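Local coordinates for protein RPA0582 (Rhodopseudomonas palustris, PDB 3HHL) that is of unknown function but has the dimeric alpha-beta barrel type of fold, as in other members of the DUF1330 family, at residues 49-54 with 115-120; 30-35 with 85-90. One frame throughout, in Å; residues are numbered along the deposited sequence.

Contact 1: 49-54 with 115-120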
# COMPACT_ATOMS: atom_id res chain seq x y z
N GLU A 49 -2.21 5.01 21.40
CA GLU A 49 -1.85 4.27 22.59
C GLU A 49 -2.38 2.82 22.51
O GLU A 49 -1.69 1.88 22.88
CB GLU A 49 -2.33 5.00 23.86
CG GLU A 49 -1.47 6.25 24.13
CD GLU A 49 -1.98 7.14 25.28
OE1 GLU A 49 -3.20 7.14 25.60
OE2 GLU A 49 -1.14 7.85 25.87
N ALA A 50 -3.60 2.65 22.01
CA ALA A 50 -4.20 1.32 21.91
C ALA A 50 -3.47 0.47 20.86
O ALA A 50 -3.28 -0.71 21.06
CB ALA A 50 -5.70 1.42 21.59
N TYR A 51 -3.07 1.09 19.76
CA TYR A 51 -2.33 0.39 18.74
C TYR A 51 -0.97 -0.03 19.28
O TYR A 51 -0.52 -1.15 19.03
CB TYR A 51 -2.21 1.23 17.45
CG TYR A 51 -1.83 0.39 16.25
CD1 TYR A 51 -0.53 0.36 15.77
CD2 TYR A 51 -2.76 -0.42 15.64
CE1 TYR A 51 -0.18 -0.47 14.69
CE2 TYR A 51 -2.43 -1.23 14.57
CZ TYR A 51 -1.15 -1.25 14.10
OH TYR A 51 -0.83 -2.07 13.04
N ALA A 52 -0.34 0.85 20.05
CA ALA A 52 0.92 0.53 20.73
C ALA A 52 0.75 -0.74 21.56
O ALA A 52 1.55 -1.66 21.45
CB ALA A 52 1.37 1.68 21.61
N ALA A 53 -0.29 -0.80 22.37
CA ALA A 53 -0.53 -1.97 23.20
C ALA A 53 -0.73 -3.23 22.32
O ALA A 53 -0.28 -4.31 22.70
CB ALA A 53 -1.73 -1.74 24.13
N TYR A 54 -1.40 -3.08 21.18
CA TYR A 54 -1.63 -4.20 20.28
C TYR A 54 -0.27 -4.75 19.86
O TYR A 54 0.01 -5.94 20.03
CB TYR A 54 -2.42 -3.76 19.05
CG TYR A 54 -2.34 -4.73 17.89
CD1 TYR A 54 -2.67 -6.06 18.07
CD2 TYR A 54 -1.95 -4.31 16.61
CE1 TYR A 54 -2.60 -6.97 17.01
CE2 TYR A 54 -1.89 -5.19 15.55
CZ TYR A 54 -2.22 -6.53 15.76
OH TYR A 54 -2.18 -7.47 14.74
N LYS A 115 -7.75 -7.34 20.51
CA LYS A 115 -8.77 -6.46 21.08
C LYS A 115 -8.34 -4.98 21.10
O LYS A 115 -9.15 -4.07 20.90
CB LYS A 115 -9.19 -6.95 22.46
CG LYS A 115 -9.89 -8.35 22.40
CD LYS A 115 -10.23 -8.89 23.78
CE LYS A 115 -10.99 -10.18 23.68
NZ LYS A 115 -11.28 -10.69 25.05
N HIS A 116 -7.06 -4.74 21.30
CA HIS A 116 -6.54 -3.39 21.22
C HIS A 116 -6.58 -2.86 19.80
O HIS A 116 -6.85 -1.68 19.59
CB HIS A 116 -5.13 -3.32 21.74
CG HIS A 116 -5.02 -3.63 23.20
ND1 HIS A 116 -5.44 -2.76 24.18
CD2 HIS A 116 -4.52 -4.71 23.84
CE1 HIS A 116 -5.20 -3.29 25.36
NE2 HIS A 116 -4.65 -4.48 25.19
N ARG A 117 -6.30 -3.73 18.82
CA ARG A 117 -6.36 -3.30 17.42
C ARG A 117 -7.80 -2.86 17.14
O ARG A 117 -8.04 -1.82 16.54
CB ARG A 117 -5.91 -4.40 16.43
CG ARG A 117 -5.52 -3.88 15.03
CD ARG A 117 -5.43 -4.96 13.96
NE ARG A 117 -5.32 -4.36 12.63
CZ ARG A 117 -6.36 -3.98 11.87
NH1 ARG A 117 -7.60 -4.15 12.27
NH2 ARG A 117 -6.15 -3.41 10.68
N GLN A 118 -8.75 -3.65 17.64
CA GLN A 118 -10.16 -3.41 17.32
C GLN A 118 -10.61 -2.07 17.85
O GLN A 118 -11.38 -1.36 17.21
CB GLN A 118 -11.04 -4.56 17.82
CG GLN A 118 -10.89 -5.82 16.94
CD GLN A 118 -11.49 -7.11 17.53
OE1 GLN A 118 -11.62 -7.27 18.75
NE2 GLN A 118 -11.83 -8.04 16.65
N ALA A 119 -10.07 -1.71 19.01
CA ALA A 119 -10.33 -0.41 19.62
C ALA A 119 -9.62 0.74 18.91
O ALA A 119 -10.13 1.85 18.91
CB ALA A 119 -9.96 -0.44 21.10
N ALA A 120 -8.46 0.46 18.30
CA ALA A 120 -7.59 1.51 17.76
C ALA A 120 -7.97 1.96 16.36
O ALA A 120 -7.83 3.15 16.04
CB ALA A 120 -6.13 1.07 17.76
O HOH W 1 -2.40 -3.58 11.77
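A50 and A120 meet methyl to methyl, CB to CB at 3.9 Å, where helix 47-64 runs nearly antiparallel to helix 108-120, and the pair illustrates how small residues let two helices settle close together. The axes of the two segments approach to 7.7 Å at a crossing angle of -157°, a spacing made possible by alanines at the interface. The A120 methyl also reaches Y51, lying 3.9 Å from its CB. Within the same buried part a water links the longer side chains, accepting from R117 NE at 3.1 Å and hydrogen-bonded to the Y51 hydroxyl near the plane of that ring; the R117 guanidinium goes on to S124.

Away from this buried alanine seam, the flank formed by H116 and Y54 is partly exposed. There the A53 methyl sits over the centre of one face of the H116 imidazole in a CH-pi contact, CB 3.8 Å from the ring centroid, and ND1 of that imidazole is hydrogen-bonded to the hydroxyl of Y39. R117 CB stands over the Y54 ring, 3.9 Å from its centroid, and because CG of R117 is anti to its backbone N (chi1 -161°) and the chain is extended to NE, its methylenes run alongside the ring toward the hydroxyl end. Y54 OH is hydrogen-bonded to the Y110 hydroxyl. Replacing Y54 by an alanine would probably uncover the R117 methylenes and leave the Y110 hydroxyl without this mate. The two segments share no direct hydrogen bond. Together they form part of an antiparallel helix pair covering one face of a ferredoxin-like alpha-beta sheet.

Contact 2: 30-35 with 85-90; sequences LVRLRP and EHWDHV
A classic beta bulge opens the antiparallel pairing of strands 25-33 and 89-95: D88 and H89 both face V31, whose carbonyl oxygen accepts from D88 N at 2.7 Å and from H89 N at 3.1 Å. V31 N returns a bond to H89 O, and the regular pairing continues at L30 and V90.

Side chains close round the bulge. The carboxylate of D88 turns back to the other strand, where OD2 receives L33 N through its anti lone pair at 2.7 Å in an almost straight bond (177°). The W87 indole is held between two residues of strand 25-33. L30 CB lies over one face, 3.7 Å from the centroid of the five-membered ring, and the R32 guanidinium stacks on the opposite face, its CZ 4.2 Å from the six-membered centroid in a cation-pi contact with the planes 27° apart. A bend at chi3 of R32 (-43°) turns NE to H86 O, 2.8 Å away and in the carbonyl plane; NH1 forms a salt bridge with D123. Classic bulges are a feature of antiparallel sheets, and this one lies at the start of strand 89-95 in a ferredoxin-like domain.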
# COMPACT_ATOMS: atom_id res chain seq x y z
N LEU A 30 -2.25 -0.86 5.71
CA LEU A 30 -2.49 0.58 5.73
C LEU A 30 -3.45 0.84 6.91
O LEU A 30 -4.55 0.33 6.91
CB LEU A 30 -3.10 1.07 4.43
CG LEU A 30 -2.46 0.56 3.13
CD1 LEU A 30 -3.30 0.98 1.93
CD2 LEU A 30 -1.02 1.03 3.01
N VAL A 31 -3.03 1.61 7.92
CA VAL A 31 -3.83 1.76 9.13
C VAL A 31 -4.12 3.22 9.50
O VAL A 31 -3.17 4.02 9.69
CB VAL A 31 -3.13 1.11 10.34
CG1 VAL A 31 -4.08 1.11 11.52
CG2 VAL A 31 -2.67 -0.31 10.02
N ARG A 32 -5.40 3.55 9.61
CA ARG A 32 -5.84 4.86 10.02
C ARG A 32 -6.39 4.70 11.43
O ARG A 32 -7.29 3.90 11.65
CB ARG A 32 -6.89 5.43 9.07
CG ARG A 32 -7.38 6.89 9.40
CD ARG A 32 -8.42 7.45 8.37
NE ARG A 32 -7.98 7.11 7.00
CZ ARG A 32 -8.67 6.45 6.05
NH1 ARG A 32 -9.96 6.09 6.24
NH2 ARG A 32 -8.08 6.19 4.87
N LEU A 33 -5.83 5.45 12.37
CA LEU A 33 -6.18 5.28 13.77
C LEU A 33 -7.28 6.26 14.23
O LEU A 33 -7.37 7.39 13.75
CB LEU A 33 -4.93 5.49 14.62
CG LEU A 33 -3.76 4.49 14.53
CD1 LEU A 33 -2.61 5.05 15.31
CD2 LEU A 33 -4.14 3.11 15.04
N ARG A 34 -8.12 5.83 15.16
CA ARG A 34 -9.07 6.75 15.79
C ARG A 34 -8.33 7.73 16.64
O ARG A 34 -7.33 7.38 17.25
CB ARG A 34 -10.01 6.03 16.72
CG ARG A 34 -10.96 5.07 16.06
CD ARG A 34 -11.91 4.46 17.07
NE ARG A 34 -12.62 3.37 16.41
CZ ARG A 34 -13.67 3.53 15.62
NH1 ARG A 34 -14.20 4.74 15.41
NH2 ARG A 34 -14.20 2.45 15.04
N PRO A 35 -8.82 8.96 16.70
CA PRO A 35 -8.35 9.88 17.73
C PRO A 35 -8.57 9.27 19.12
O PRO A 35 -7.61 9.14 19.92
CB PRO A 35 -9.24 11.10 17.54
CG PRO A 35 -9.64 11.06 16.14
CD PRO A 35 -9.66 9.63 15.71
N GLU A 85 -8.06 10.21 2.09
CA GLU A 85 -7.39 8.96 2.40
C GLU A 85 -6.03 9.34 2.95
O GLU A 85 -5.25 10.01 2.29
CB GLU A 85 -7.26 8.11 1.15
CG GLU A 85 -7.69 6.70 1.32
CD GLU A 85 -7.78 5.96 0.01
OE1 GLU A 85 -6.71 5.61 -0.53
OE2 GLU A 85 -8.92 5.75 -0.49
N HIS A 86 -5.79 8.96 4.19
CA HIS A 86 -4.50 9.12 4.80
C HIS A 86 -4.30 7.99 5.79
O HIS A 86 -5.24 7.47 6.31
CB HIS A 86 -4.34 10.48 5.47
CG HIS A 86 -5.13 10.63 6.72
ND1 HIS A 86 -4.60 10.36 7.97
CD2 HIS A 86 -6.41 11.01 6.92
CE1 HIS A 86 -5.53 10.56 8.89
NE2 HIS A 86 -6.64 10.96 8.28
N TRP A 87 -3.06 7.59 6.02
CA TRP A 87 -2.77 6.45 6.84
C TRP A 87 -1.73 6.86 7.87
O TRP A 87 -0.86 7.65 7.58
CB TRP A 87 -2.25 5.32 5.98
CG TRP A 87 -3.18 4.98 4.89
CD1 TRP A 87 -2.99 5.19 3.57
CD2 TRP A 87 -4.45 4.36 5.02
NE1 TRP A 87 -4.07 4.72 2.85
CE2 TRP A 87 -4.98 4.21 3.72
CE3 TRP A 87 -5.18 3.89 6.10
CZ2 TRP A 87 -6.21 3.66 3.48
CZ3 TRP A 87 -6.41 3.32 5.86
CH2 TRP A 87 -6.92 3.23 4.57
N ASP A 88 -1.86 6.33 9.08
CA ASP A 88 -1.00 6.68 10.20
C ASP A 88 0.14 5.68 10.27
O ASP A 88 1.23 6.04 10.67
CB ASP A 88 -1.79 6.64 11.50
CG ASP A 88 -2.87 7.68 11.54
OD1 ASP A 88 -2.52 8.86 11.38
OD2 ASP A 88 -4.05 7.35 11.73
N HIS A 89 -0.14 4.43 9.89
CA HIS A 89 0.87 3.40 9.87
C HIS A 89 0.84 2.69 8.55
O HIS A 89 -0.24 2.28 8.10
CB HIS A 89 0.61 2.38 10.96
CG HIS A 89 0.85 2.90 12.33
ND1 HIS A 89 1.95 3.68 12.64
CD2 HIS A 89 0.15 2.77 13.48
CE1 HIS A 89 1.91 4.02 13.92
NE2 HIS A 89 0.82 3.49 14.45
N VAL A 90 2.00 2.51 7.94
CA VAL A 90 2.10 1.83 6.67
C VAL A 90 3.30 0.95 6.71
O VAL A 90 4.40 1.43 6.90
CB VAL A 90 2.24 2.78 5.51
CG1 VAL A 90 2.31 2.00 4.19
CG2 VAL A 90 1.10 3.70 5.48

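How the contacts relate
The centres of contacts 1 and 2 lie about 13 Å apart, on neighbouring layers of one alpha-beta domain: contact 1 joins helices 47-64 and 108-120, and contact 2 joins strands 25-33 and 89-95, the two central strands of the four-stranded antiparallel sheet, near their ends. Their segments alternate along the chain, 30-35, 49-54, 85-90, then 115-120, so each contact closes a loop of sequence that interleaves with the other. The layers touch directly. Y51 packs on both L33 and H89, and A120 O is probably hydrogen-bonded to R34 N. L30, W87 and V90 pack on the second chain of the dimer, consistent with a dimeric alpha-beta barrel.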